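Local coordinates for tungstate ABC transporter, periplasmic tungstate-binding protein (Geobacter sulfurreducens, PDB 3LR1) that probably captures tungstate in the periplasm and hands it to the membrane components of an ABC importer, at residues G115-S120 / W146-G151; D94-A99 / K109-K114; M160-R165 / K182-I187; F59-K64 / L195-G200. All coordinates share one frame; numbering follows the deposited sequence.

Interaction 1 (G115-S120 / W146-G151); sequences GATFIS and WYVEAG
Phe-118 and Tyr-147 stand side by side on one face of two adjacent strands, their side chains pointing the same way. In both, CG lies anti to the backbone N (chi1 173° and -174°), which sets Phe-118 CD2 3.9 Å from Tyr-147 CE1. The tyrosine reaches on along the strand until its OH is 3.4 Å from Ser-120 CB. Polar tips suit this spot because Glu-131 of helix 126-137 hydrogen-bonds to Ser-120 OG through OE1 and to Tyr-147 OH through OE2. That helix links the two strands as a beta-alpha-beta unit, and the strands run parallel: Val-148 N donates to Phe-118 O (2.9 Å) and Ser-120 N to Val-148 O (2.7 Å), each donor coming in nearly along the carbonyl direction. On the other sheet face, where helix 154-164 packs, the branched Ile-119 and Val-148 pair, CD1 to CG2 at 3.9 Å. Before the strand Trp-146 takes over: CG sits between the backbone N and the carbonyl carbon (chi1 63°), so that Gly-115 CA lies over one face of the indole while Phe-118 CB meets its edge at CZ3, 3.9 Å away. With an alanine in place of Trp-146, a gap would probably open between Gly-115 and Phe-118, and Ala-112 of helix 104-114 would lose its aromatic neighbour. Gly-115, at positive phi, is the C-prime residue of the Schellman motif ending that helix.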
loop_
_atom_site.group_PDB
_atom_site.type_symbol
_atom_site.label_atom_id
_atom_site.label_comp_id
_atom_site.label_asym_id
_atom_site.label_seq_id
_atom_site.Cartn_x
_atom_site.Cartn_y
_atom_site.Cartn_z
ATOM N N GLY A 115 -26.797 -4.267 -2.470
ATOM C CA GLY A 115 -26.305 -5.613 -2.376
ATOM C C GLY A 115 -25.357 -5.984 -3.518
ATOM O O GLY A 115 -25.331 -7.150 -3.917
ATOM N N ALA A 116 -24.567 -5.009 -4.021
ATOM C CA ALA A 116 -23.613 -5.225 -5.104
ATOM C C ALA A 116 -22.347 -5.888 -4.565
ATOM O O ALA A 116 -21.841 -5.532 -3.497
ATOM C CB ALA A 116 -23.249 -3.916 -5.792
ATOM N N THR A 117 -21.843 -6.866 -5.304
ATOM C CA THR A 117 -20.715 -7.624 -4.850
ATOM C C THR A 117 -19.502 -6.719 -4.660
ATOM O O THR A 117 -19.232 -5.900 -5.536
ATOM C CB THR A 117 -20.391 -8.723 -5.827
ATOM O OG1 THR A 117 -21.562 -9.549 -5.977
ATOM C CG2 THR A 117 -19.294 -9.561 -5.272
ATOM N N PHE A 118 -18.820 -6.863 -3.521
ATOM C CA PHE A 118 -17.686 -6.023 -3.125
ATOM C C PHE A 118 -16.601 -6.925 -2.479
ATOM O O PHE A 118 -16.876 -7.697 -1.541
ATOM C CB PHE A 118 -18.096 -4.907 -2.135
ATOM C CG PHE A 118 -16.927 -4.121 -1.575
ATOM C CD1 PHE A 118 -16.508 -2.929 -2.185
ATOM C CD2 PHE A 118 -16.239 -4.581 -0.472
ATOM C CE1 PHE A 118 -15.426 -2.237 -1.698
ATOM C CE2 PHE A 118 -15.154 -3.868 0.055
ATOM C CZ PHE A 118 -14.724 -2.722 -0.570
ATOM N N ILE A 119 -15.358 -6.795 -2.967
ATOM C CA ILE A 119 -14.235 -7.585 -2.435
ATOM C C ILE A 119 -13.389 -6.755 -1.463
ATOM O O ILE A 119 -12.736 -5.747 -1.863
ATOM C CB ILE A 119 -13.313 -8.057 -3.550
ATOM C CG1 ILE A 119 -14.093 -8.500 -4.790
ATOM C CG2 ILE A 119 -12.405 -9.148 -3.060
ATOM C CD1 ILE A 119 -15.188 -9.601 -4.585
ATOM N N SER A 120 -13.362 -7.216 -0.208
ATOM C CA SER A 120 -12.483 -6.702 0.813
ATOM C C SER A 120 -11.130 -7.370 0.691
ATOM O O SER A 120 -11.054 -8.521 0.341
ATOM C CB SER A 120 -13.060 -7.023 2.178
ATOM O OG SER A 120 -12.254 -6.562 3.227
ATOM N N TRP A 146 -22.888 -10.398 -0.493
ATOM C CA TRP A 146 -22.235 -9.461 -1.392
ATOM C C TRP A 146 -20.844 -9.070 -0.836
ATOM O O TRP A 146 -19.956 -8.789 -1.602
ATOM C CB TRP A 146 -23.170 -8.245 -1.626
ATOM C CG TRP A 146 -23.420 -7.524 -0.358
ATOM C CD1 TRP A 146 -24.409 -7.776 0.551
ATOM C CD2 TRP A 146 -22.626 -6.474 0.189
ATOM N NE1 TRP A 146 -24.278 -6.939 1.623
ATOM C CE2 TRP A 146 -23.204 -6.110 1.413
ATOM C CE3 TRP A 146 -21.504 -5.782 -0.257
ATOM C CZ2 TRP A 146 -22.667 -5.108 2.219
ATOM C CZ3 TRP A 146 -20.982 -4.790 0.533
ATOM C CH2 TRP A 146 -21.560 -4.461 1.756
ATOM N N TYR A 147 -20.671 -9.076 0.490
ATOM C CA TYR A 147 -19.411 -8.645 1.134
ATOM C C TYR A 147 -18.409 -9.773 1.253
ATOM O O TYR A 147 -18.564 -10.647 2.109
ATOM C CB TYR A 147 -19.707 -8.141 2.534
ATOM C CG TYR A 147 -18.489 -7.571 3.157
ATOM C CD1 TYR A 147 -17.909 -6.417 2.619
ATOM C CD2 TYR A 147 -17.877 -8.168 4.229
ATOM C CE1 TYR A 147 -16.794 -5.880 3.142
ATOM C CE2 TYR A 147 -16.720 -7.594 4.772
ATOM C CZ TYR A 147 -16.195 -6.445 4.198
ATOM O OH TYR A 147 -15.061 -5.825 4.691
ATOM N N VAL A 148 -17.395 -9.781 0.387
ATOM C CA VAL A 148 -16.415 -10.877 0.362
ATOM C C VAL A 148 -15.104 -10.493 0.996
ATOM O O VAL A 148 -14.584 -9.405 0.723
ATOM C CB VAL A 148 -16.060 -11.267 -1.064
ATOM C CG1 VAL A 148 -15.141 -12.509 -1.036
ATOM C CG2 VAL A 148 -17.327 -11.477 -1.880
ATOM N N GLU A 149 -14.528 -11.369 1.798
ATOM C CA GLU A 149 -13.246 -11.054 2.422
ATOM C C GLU A 149 -12.178 -11.947 1.815
ATOM O O GLU A 149 -12.126 -13.114 2.125
ATOM C CB GLU A 149 -13.350 -11.275 3.928
ATOM C CG GLU A 149 -14.540 -10.563 4.585
ATOM C CD GLU A 149 -14.431 -10.609 6.077
ATOM O OE1 GLU A 149 -14.654 -11.702 6.649
ATOM O OE2 GLU A 149 -14.085 -9.567 6.671
ATOM N N ALA A 150 -11.318 -11.423 0.944
ATOM C CA ALA A 150 -10.413 -12.293 0.177
ATOM C C ALA A 150 -9.215 -12.862 0.956
ATOM O O ALA A 150 -8.746 -13.953 0.675
ATOM C CB ALA A 150 -9.889 -11.541 -1.071
ATOM N N GLY A 151 -8.631 -12.049 1.837
ATOM C CA GLY A 151 -7.399 -12.447 2.545
ATOM C C GLY A 151 -6.179 -12.564 1.618
ATOM O O GLY A 151 -5.338 -13.452 1.796
#

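Interaction 2 (D94-A99 / K109-K114); sequences DPAGIA and KLLATK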
loop_
_atom_site.group_PDB
_atom_site.type_symbol
_atom_site.label_atom_id
_atom_site.label_comp_id
_atom_site.label_asym_id
_atom_site.label_seq_id
_atom_site.Cartn_x
_atom_site.Cartn_y
_atom_site.Cartn_z
ATOM N N ASP A 94 -21.427 0.139 -14.039
ATOM C CA ASP A 94 -21.729 0.631 -12.727
ATOM C C ASP A 94 -23.160 0.403 -12.315
ATOM O O ASP A 94 -23.893 1.326 -12.223
ATOM C CB ASP A 94 -21.389 2.122 -12.707
ATOM C CG ASP A 94 -21.605 2.762 -11.374
ATOM O OD1 ASP A 94 -21.779 2.089 -10.397
ATOM O OD2 ASP A 94 -21.638 3.961 -11.336
ATOM N N PRO A 95 -23.537 -0.834 -12.042
ATOM C CA PRO A 95 -24.942 -1.156 -11.732
ATOM C C PRO A 95 -25.443 -0.514 -10.447
ATOM O O PRO A 95 -26.656 -0.232 -10.326
ATOM C CB PRO A 95 -24.933 -2.675 -11.554
ATOM C CG PRO A 95 -23.695 -3.150 -12.151
ATOM C CD PRO A 95 -22.713 -2.055 -12.176
ATOM N N ALA A 96 -24.535 -0.314 -9.495
ATOM C CA ALA A 96 -24.883 0.320 -8.242
ATOM C C ALA A 96 -24.968 1.859 -8.368
ATOM O O ALA A 96 -25.433 2.538 -7.465
ATOM C CB ALA A 96 -23.896 -0.113 -7.147
ATOM N N GLY A 97 -24.519 2.399 -9.498
ATOM C CA GLY A 97 -24.564 3.833 -9.741
ATOM C C GLY A 97 -23.679 4.607 -8.803
ATOM O O GLY A 97 -24.017 5.715 -8.367
ATOM N N ILE A 98 -22.514 4.059 -8.498
ATOM C CA ILE A 98 -21.626 4.733 -7.550
ATOM C C ILE A 98 -20.959 5.963 -8.144
ATOM O O ILE A 98 -20.478 6.801 -7.360
ATOM C CB ILE A 98 -20.589 3.822 -6.815
ATOM C CG1 ILE A 98 -19.427 3.439 -7.690
ATOM C CG2 ILE A 98 -21.241 2.611 -6.148
ATOM C CD1 ILE A 98 -18.300 2.810 -6.907
ATOM N N ALA A 99 -21.010 6.137 -9.477
ATOM C CA ALA A 99 -20.426 7.328 -10.105
ATOM C C ALA A 99 -21.178 8.567 -9.656
ATOM O O ALA A 99 -20.643 9.661 -9.703
ATOM C CB ALA A 99 -20.445 7.234 -11.641
ATOM N N LYS A 109 -21.960 2.792 0.943
ATOM C CA LYS A 109 -23.319 2.585 1.439
ATOM C C LYS A 109 -24.301 2.260 0.289
ATOM O O LYS A 109 -25.203 1.435 0.470
ATOM C CB LYS A 109 -23.767 3.783 2.255
ATOM C CG LYS A 109 -24.647 3.436 3.489
ATOM C CD LYS A 109 -26.090 3.177 3.149
ATOM C CE LYS A 109 -27.020 3.270 4.409
ATOM N NZ LYS A 109 -28.428 3.615 4.069
ATOM N N LEU A 110 -24.137 2.908 -0.870
ATOM C CA LEU A 110 -24.852 2.529 -2.119
ATOM C C LEU A 110 -24.623 1.051 -2.451
ATOM O O LEU A 110 -25.580 0.353 -2.827
ATOM C CB LEU A 110 -24.422 3.384 -3.324
ATOM C CG LEU A 110 -25.208 4.518 -3.997
ATOM C CD1 LEU A 110 -26.471 4.959 -3.272
ATOM C CD2 LEU A 110 -24.327 5.744 -4.283
ATOM N N LEU A 111 -23.383 0.580 -2.326
ATOM C CA LEU A 111 -23.055 -0.851 -2.559
ATOM C C LEU A 111 -23.773 -1.776 -1.588
ATOM O O LEU A 111 -24.441 -2.728 -2.008
ATOM C CB LEU A 111 -21.521 -1.135 -2.492
ATOM C CG LEU A 111 -20.743 -0.459 -3.620
ATOM C CD1 LEU A 111 -19.232 -0.671 -3.538
ATOM C CD2 LEU A 111 -21.256 -0.969 -4.953
ATOM N N ALA A 112 -23.654 -1.498 -0.298
ATOM C CA ALA A 112 -24.299 -2.319 0.709
ATOM C C ALA A 112 -25.827 -2.350 0.520
ATOM O O ALA A 112 -26.435 -3.397 0.681
ATOM C CB ALA A 112 -23.955 -1.836 2.097
ATOM N N THR A 113 -26.422 -1.216 0.164
ATOM C CA THR A 113 -27.886 -1.099 -0.007
ATOM C C THR A 113 -28.377 -1.813 -1.251
ATOM O O THR A 113 -29.423 -2.503 -1.229
ATOM C CB THR A 113 -28.322 0.390 -0.086
ATOM O OG1 THR A 113 -27.908 1.062 1.106
ATOM C CG2 THR A 113 -29.864 0.527 -0.213
ATOM N N LYS A 114 -27.663 -1.643 -2.346
ATOM C CA LYS A 114 -27.970 -2.370 -3.572
ATOM C C LYS A 114 -27.623 -3.890 -3.449
ATOM O O LYS A 114 -28.118 -4.706 -4.223
ATOM C CB LYS A 114 -27.214 -1.710 -4.757
ATOM C CG LYS A 114 -27.435 -2.341 -6.152
ATOM C CD LYS A 114 -28.720 -1.891 -6.799
ATOM C CE LYS A 114 -28.965 -2.614 -8.147
ATOM N NZ LYS A 114 -30.238 -3.430 -8.168
#
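Leu-111 reaches from helix 104-114 to Ala-96 and Ile-98 in the loop. From CB, a first torsion of -66° sets CG anti to the carbonyl carbon and turns the chain toward the loop. CG then comes 4.0 Å from Ile-98 CG2. At the tip CD2 lodges between two methyls, 3.5 Å from Ala-96 CB and 3.8 Å from Ile-98 CG2, while CD1 turns to the ring of Phe-118. Alanine suits its place because its small side chain lets the loop lie close to the helix. Lys-114 brings its aliphatic CE to within 4.0 Å of Pro-95 O, and Leu-110 sets CG beside Ala-96 O and CD2 beside Gly-97 O.

The loop holds its own shape. Asp-94 opens a type I turn to Gly-97, whose positive phi is readily adopted by glycine, and its carboxylate grips the following backbone: OD1 takes Ile-98 N with its syn lone pair (2.8 Å), and OD2 takes Ala-99 N (2.9 Å). Tyr-167 OH, hydrogen-bonded to both Asp-94 OD1 and Ala-96 N, ties the turn to strand 167-171. The contact thus lays the loop that follows strand 78-90 against helix 104-114, with strands 167-171 and 186-190 bordering Ile-98.

Interaction 3 (M160-R165 / K182-I187); sequences MATERR and KTDLVI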
loop_
_atom_site.group_PDB
_atom_site.type_symbol
_atom_site.label_atom_id
_atom_site.label_comp_id
_atom_site.label_asym_id
_atom_site.label_seq_id
_atom_site.Cartn_x
_atom_site.Cartn_y
_atom_site.Cartn_z
HETATM N N MSE A 160 -9.845 -10.816 -8.707
HETATM C CA MSE A 160 -11.092 -11.453 -8.268
HETATM C C MSE A 160 -12.252 -10.490 -8.548
HETATM O O MSE A 160 -13.252 -10.910 -9.054
HETATM C CB MSE A 160 -11.032 -11.795 -6.787
HETATM C CG MSE A 160 -12.206 -12.702 -6.282
HETATM SE SE MSE A 160 -12.133 -12.919 -4.312
HETATM C CE MSE A 160 -10.195 -12.928 -4.054
ATOM N N ALA A 161 -12.097 -9.192 -8.268
ATOM C CA ALA A 161 -13.194 -8.233 -8.578
ATOM C C ALA A 161 -13.533 -8.308 -10.041
ATOM O O ALA A 161 -14.690 -8.320 -10.365
ATOM C CB ALA A 161 -12.880 -6.813 -8.200
ATOM N N THR A 162 -12.518 -8.438 -10.891
ATOM C CA THR A 162 -12.706 -8.418 -12.330
ATOM C C THR A 162 -13.498 -9.654 -12.808
ATOM O O THR A 162 -14.517 -9.545 -13.543
ATOM C CB THR A 162 -11.330 -8.378 -13.066
ATOM O OG1 THR A 162 -10.527 -7.311 -12.562
ATOM C CG2 THR A 162 -11.543 -8.176 -14.604
ATOM N N GLU A 163 -13.101 -10.814 -12.309
ATOM C CA GLU A 163 -13.830 -12.056 -12.616
ATOM C C GLU A 163 -15.287 -11.990 -12.141
ATOM O O GLU A 163 -16.207 -12.418 -12.848
ATOM C CB GLU A 163 -13.103 -13.254 -11.999
ATOM C CG GLU A 163 -11.716 -13.481 -12.579
ATOM C CD GLU A 163 -11.064 -14.762 -12.083
ATOM O OE1 GLU A 163 -11.714 -15.799 -12.270
ATOM O OE2 GLU A 163 -9.915 -14.739 -11.551
ATOM N N ARG A 164 -15.494 -11.415 -10.957
ATOM C CA ARG A 164 -16.807 -11.456 -10.314
ATOM C C ARG A 164 -17.671 -10.275 -10.740
ATOM O O ARG A 164 -18.801 -10.180 -10.317
ATOM C CB ARG A 164 -16.640 -11.452 -8.771
ATOM C CG ARG A 164 -15.783 -12.574 -8.128
ATOM C CD ARG A 164 -16.513 -13.888 -7.839
ATOM N NE ARG A 164 -17.582 -13.823 -6.824
ATOM C CZ ARG A 164 -17.460 -14.080 -5.506
ATOM N NH1 ARG A 164 -16.277 -14.415 -4.936
ATOM N NH2 ARG A 164 -18.563 -13.983 -4.749
ATOM N N ARG A 165 -17.110 -9.347 -11.533
ATOM C CA ARG A 165 -17.739 -8.072 -11.890
ATOM C C ARG A 165 -18.227 -7.328 -10.654
ATOM O O ARG A 165 -19.392 -6.857 -10.569
ATOM C CB ARG A 165 -18.836 -8.330 -12.916
ATOM C CG ARG A 165 -18.163 -8.610 -14.247
ATOM C CD ARG A 165 -18.792 -9.726 -14.821
ATOM N NE ARG A 165 -20.236 -9.478 -14.825
ATOM C CZ ARG A 165 -21.176 -10.419 -14.716
ATOM N NH1 ARG A 165 -20.836 -11.705 -14.590
ATOM N NH2 ARG A 165 -22.455 -10.048 -14.731
ATOM N N LYS A 182 -4.739 -6.275 -17.247
ATOM C CA LYS A 182 -5.130 -7.221 -16.231
ATOM C C LYS A 182 -6.480 -6.915 -15.538
ATOM O O LYS A 182 -6.844 -7.657 -14.653
ATOM C CB LYS A 182 -3.973 -7.350 -15.231
ATOM C CG LYS A 182 -2.860 -8.272 -15.782
ATOM C CD LYS A 182 -1.473 -7.885 -15.320
ATOM C CE LYS A 182 -1.241 -8.089 -13.870
ATOM N NZ LYS A 182 0.185 -7.713 -13.462
ATOM N N THR A 183 -7.197 -5.867 -15.951
ATOM C CA THR A 183 -8.615 -5.665 -15.573
ATOM C C THR A 183 -9.283 -4.942 -16.682
ATOM O O THR A 183 -8.626 -4.179 -17.377
ATOM C CB THR A 183 -8.979 -4.534 -14.542
ATOM O OG1 THR A 183 -7.887 -3.647 -14.189
ATOM C CG2 THR A 183 -9.830 -4.995 -13.493
ATOM N N ASP A 184 -10.615 -5.025 -16.723
ATOM C CA ASP A 184 -11.459 -4.111 -17.516
ATOM C C ASP A 184 -12.319 -3.225 -16.584
ATOM O O ASP A 184 -13.164 -2.494 -17.069
ATOM C CB ASP A 184 -12.365 -4.888 -18.502
ATOM C CG ASP A 184 -13.286 -5.889 -17.814
ATOM O OD1 ASP A 184 -13.192 -6.042 -16.593
ATOM O OD2 ASP A 184 -14.127 -6.527 -18.484
ATOM N N LEU A 185 -12.125 -3.302 -15.259
ATOM C CA LEU A 185 -12.771 -2.409 -14.290
ATOM C C LEU A 185 -12.251 -0.985 -14.486
ATOM O O LEU A 185 -11.118 -0.764 -14.945
ATOM C CB LEU A 185 -12.535 -2.858 -12.846
ATOM C CG LEU A 185 -12.937 -4.303 -12.482
ATOM C CD1 LEU A 185 -12.606 -4.699 -11.061
ATOM C CD2 LEU A 185 -14.393 -4.553 -12.810
ATOM N N VAL A 186 -13.087 -0.020 -14.148
ATOM C CA VAL A 186 -12.765 1.357 -14.329
ATOM C C VAL A 186 -12.954 2.042 -12.983
ATOM O O VAL A 186 -13.710 1.564 -12.139
ATOM C CB VAL A 186 -13.682 2.024 -15.377
ATOM C CG1 VAL A 186 -13.467 1.429 -16.789
ATOM C CG2 VAL A 186 -15.113 1.911 -14.957
ATOM N N ILE A 187 -12.303 3.199 -12.805
ATOM C CA ILE A 187 -12.512 4.029 -11.635
ATOM C C ILE A 187 -13.917 4.653 -11.710
ATOM O O ILE A 187 -14.247 5.441 -12.625
ATOM C CB ILE A 187 -11.399 5.163 -11.512
ATOM C CG1 ILE A 187 -9.976 4.582 -11.450
ATOM C CG2 ILE A 187 -11.631 6.094 -10.335
ATOM C CD1 ILE A 187 -8.893 5.682 -11.581
#
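Thr-162 and Leu-185 cross obliquely, each placed by its first torsion. In the threonine (chi1 -52°) CG2 is anti to the backbone N and points at Asp-184, while OG1 stays beside the backbone N, within reach of Ile-158 O. In the leucine CG is anti to the carbonyl carbon (chi1 -55°), and the extended second torsion carries CD1 across to the helix. There CD1 rests 3.6 Å from Ala-161 CB and 3.7 Å from Thr-162 OG1, and Leu-185 CG lies 4.1 Å from Thr-162 CA. A small alanine suits this helix position, since it lets the leucine methyl come close to the backbone; the same Ala-161 touches Ile-119 of strand 118-120.

Thr-162 also runs aslant to Asp-184, its CG2 methyl 3.4 Å from OD1. Its hydroxyl is hydrogen-bonded to Ile-158 O one turn earlier in the helix, a common way for a helical threonine to satisfy its oxygen. The placement of Thr-183 CG2 against that hydroxyl is doubtful in the model. Just beyond, the helix ends in a Schellman motif, with Arg-165 at positive phi.

Leu-185 lies close to strand 186-190: its side chain also touches Val-89 of strand 78-90 and Pro-91, its carbonyl is hydrogen-bonded to Tyr-175 OH of helix 172-178, and helix 154-164 covers it from the side of Ala-161 and Thr-162.

Interaction 4 (F59-K64 / L195-G200); sequences FVHARK and LFNPYG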
loop_
_atom_site.group_PDB
_atom_site.type_symbol
_atom_site.label_atom_id
_atom_site.label_comp_id
_atom_site.label_asym_id
_atom_site.label_seq_id
_atom_site.Cartn_x
_atom_site.Cartn_y
_atom_site.Cartn_z
ATOM N N PHE A 59 9.112 -0.426 4.537
ATOM C CA PHE A 59 8.317 0.621 3.847
ATOM C C PHE A 59 6.898 0.087 3.598
ATOM O O PHE A 59 6.673 -0.752 2.702
ATOM C CB PHE A 59 9.004 1.016 2.547
ATOM C CG PHE A 59 8.262 2.039 1.722
ATOM C CD1 PHE A 59 7.923 3.240 2.226
ATOM C CD2 PHE A 59 7.936 1.773 0.444
ATOM C CE1 PHE A 59 7.307 4.229 1.442
ATOM C CE2 PHE A 59 7.308 2.750 -0.367
ATOM C CZ PHE A 59 6.993 3.963 0.167
ATOM N N VAL A 60 5.957 0.553 4.386
ATOM C CA VAL A 60 4.616 -0.025 4.379
ATOM C C VAL A 60 3.584 1.050 4.613
ATOM O O VAL A 60 3.897 2.133 5.070
ATOM C CB VAL A 60 4.422 -1.114 5.451
ATOM C CG1 VAL A 60 5.305 -2.386 5.143
ATOM C CG2 VAL A 60 4.669 -0.569 6.845
ATOM N N HIS A 61 2.350 0.748 4.322
ATOM C CA HIS A 61 1.246 1.665 4.617
ATOM C C HIS A 61 0.370 0.858 5.568
ATOM O O HIS A 61 -0.456 0.090 5.144
ATOM C CB HIS A 61 0.445 2.114 3.327
ATOM C CG HIS A 61 -0.733 2.978 3.657
ATOM N ND1 HIS A 61 -0.652 4.022 4.562
ATOM C CD2 HIS A 61 -2.037 2.895 3.308
ATOM C CE1 HIS A 61 -1.854 4.556 4.732
ATOM N NE2 HIS A 61 -2.709 3.890 3.988
ATOM N N ALA A 62 0.528 1.054 6.872
ATOM C CA ALA A 62 -0.240 0.274 7.887
ATOM C C ALA A 62 0.032 0.926 9.221
ATOM O O ALA A 62 0.921 0.515 10.015
ATOM C CB ALA A 62 0.200 -1.160 7.910
ATOM N N ARG A 63 -0.660 2.008 9.426
ATOM C CA ARG A 63 -0.285 2.941 10.489
ATOM C C ARG A 63 -0.214 2.299 11.898
ATOM O O ARG A 63 0.778 2.458 12.632
ATOM C CB ARG A 63 -1.252 4.145 10.502
ATOM C CG ARG A 63 -0.905 5.207 11.581
ATOM C CD ARG A 63 0.636 5.515 11.600
ATOM N NE ARG A 63 0.954 6.922 11.367
ATOM C CZ ARG A 63 0.897 7.506 10.170
ATOM N NH1 ARG A 63 0.523 6.788 9.106
ATOM N NH2 ARG A 63 1.208 8.796 10.017
ATOM N N LYS A 64 -1.218 1.527 12.266
ATOM C CA LYS A 64 -1.201 0.936 13.606
ATOM C C LYS A 64 -0.028 0.000 13.779
ATOM O O LYS A 64 0.567 -0.111 14.848
ATOM C CB LYS A 64 -2.475 0.179 13.953
ATOM C CG LYS A 64 -3.722 0.805 13.469
ATOM C CD LYS A 64 -4.994 0.012 13.914
ATOM C CE LYS A 64 -6.258 0.927 13.858
ATOM N NZ LYS A 64 -7.033 0.885 12.585
ATOM N N LEU A 195 -6.071 13.480 -1.916
ATOM C CA LEU A 195 -5.093 13.624 -0.820
ATOM C C LEU A 195 -4.170 12.422 -0.958
ATOM O O LEU A 195 -4.421 11.619 -1.863
ATOM C CB LEU A 195 -5.797 13.727 0.561
ATOM C CG LEU A 195 -6.912 12.740 1.025
ATOM C CD1 LEU A 195 -6.436 11.672 2.104
ATOM C CD2 LEU A 195 -8.151 13.505 1.553
ATOM N N PHE A 196 -3.095 12.292 -0.150
ATOM C CA PHE A 196 -2.220 11.066 -0.186
ATOM C C PHE A 196 -2.046 10.267 1.155
ATOM O O PHE A 196 -2.395 10.696 2.262
ATOM C CB PHE A 196 -0.865 11.324 -0.933
ATOM C CG PHE A 196 -1.048 12.002 -2.292
ATOM C CD1 PHE A 196 -0.664 13.320 -2.495
ATOM C CD2 PHE A 196 -1.713 11.338 -3.326
ATOM C CE1 PHE A 196 -0.905 13.946 -3.734
ATOM C CE2 PHE A 196 -1.961 11.924 -4.541
ATOM C CZ PHE A 196 -1.570 13.233 -4.764
ATOM N N ASN A 197 -1.573 9.040 0.996
ATOM C CA ASN A 197 -1.550 8.062 2.060
ATOM C C ASN A 197 -0.222 8.144 2.707
ATOM O O ASN A 197 0.816 8.291 2.028
ATOM C CB ASN A 197 -1.825 6.638 1.548
ATOM C CG ASN A 197 -3.269 6.494 0.963
ATOM O OD1 ASN A 197 -4.161 7.307 1.285
ATOM N ND2 ASN A 197 -3.479 5.496 0.061
ATOM N N PRO A 198 -0.235 8.034 4.016
ATOM C CA PRO A 198 0.987 8.175 4.722
ATOM C C PRO A 198 1.723 6.896 4.780
ATOM O O PRO A 198 1.607 6.156 5.802
ATOM C CB PRO A 198 0.506 8.525 6.145
ATOM C CG PRO A 198 -0.818 7.673 6.263
ATOM C CD PRO A 198 -1.421 7.977 4.907
ATOM N N TYR A 199 2.492 6.577 3.748
ATOM C CA TYR A 199 3.310 5.411 3.889
ATOM C C TYR A 199 4.238 5.767 4.972
ATOM O O TYR A 199 4.559 6.938 5.118
ATOM C CB TYR A 199 4.109 5.047 2.637
ATOM C CG TYR A 199 3.246 4.406 1.600
ATOM C CD1 TYR A 199 3.376 3.051 1.275
ATOM C CD2 TYR A 199 2.281 5.139 0.960
ATOM C CE1 TYR A 199 2.558 2.473 0.323
ATOM C CE2 TYR A 199 1.472 4.578 0.012
ATOM C CZ TYR A 199 1.622 3.246 -0.309
ATOM O OH TYR A 199 0.818 2.694 -1.235
ATOM N N GLY A 200 4.690 4.773 5.713
ATOM C CA GLY A 200 5.829 4.932 6.602
ATOM C C GLY A 200 7.092 4.196 6.135
ATOM O O GLY A 200 7.032 3.061 5.688
#
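Val-60 and Gly-200 form an antiparallel hydrogen-bonded pair: Val-60 N donates to Gly-200 O at 3.0 Å and Gly-200 N to Val-60 O at 2.8 Å. A third, weak bond runs from His-61 ND1 to Pro-198 O (3.3 Å), meeting the imidazole at its edge; chi1 of 176° puts the ring beside this carbonyl. Pro-198 is the centre of an inverse gamma turn, a bend that suits the restricted phi of proline.

These bonds join strand 57-60 to strand 197-204, which also pairs with strand 78-90, near the middle of a chain of the periplasmic binding protein superfamily. The His-61 side chain lies about 5 Å from a bound tungsten ion, consistent with a place at the ligand cleft.

Aromatic contacts gather round Tyr-199. His-61 CB sits over one face of its ring, 3.7 Å from the centroid, a CH-pi contact. Phe-59 lies near parallel to the tyrosine, planes 29° apart, but slid so that the rings barely overlap, with Phe-59 CE1 3.5 Å from Tyr-199 CB. Asn-197 CB in turn lies over a face of the imidazole. Replacing His-61 by an alanine would probably leave Pro-198 O without this weak donor and strip Asn-197 CB of its ring partner.

A van der Waals contact brings the guanidinium edge of Arg-63 to Pro-198, NH1 to CG at 3.3 Å; the charge interaction is the salt bridge from NH2 to Asp-80.

How the interactions relate
From the N terminus, the first partner to appear is 59-64 of interaction 4, whose mate 195-200 arrives 131 residues later, joining strand 57-60 to strand 197-204; everything else falls within that span. Interaction 2 folds 94-99 back on helix 104-114, a short loop. Interaction 1 then follows directly, since the helix leads into strand 118-120, and closes on 146-151; the two touch at Ala-116 N and Leu-111 O. Interaction 3, joining the end of helix 154-164 to 182-187, closes the span holding strand 167-171 and helix 172-178, and touches interaction 1 where Ile-119 meets Ala-161. The three inner contacts lie in series without crossing, on one side of the chain's centre; interaction 4 stands nearer that centre.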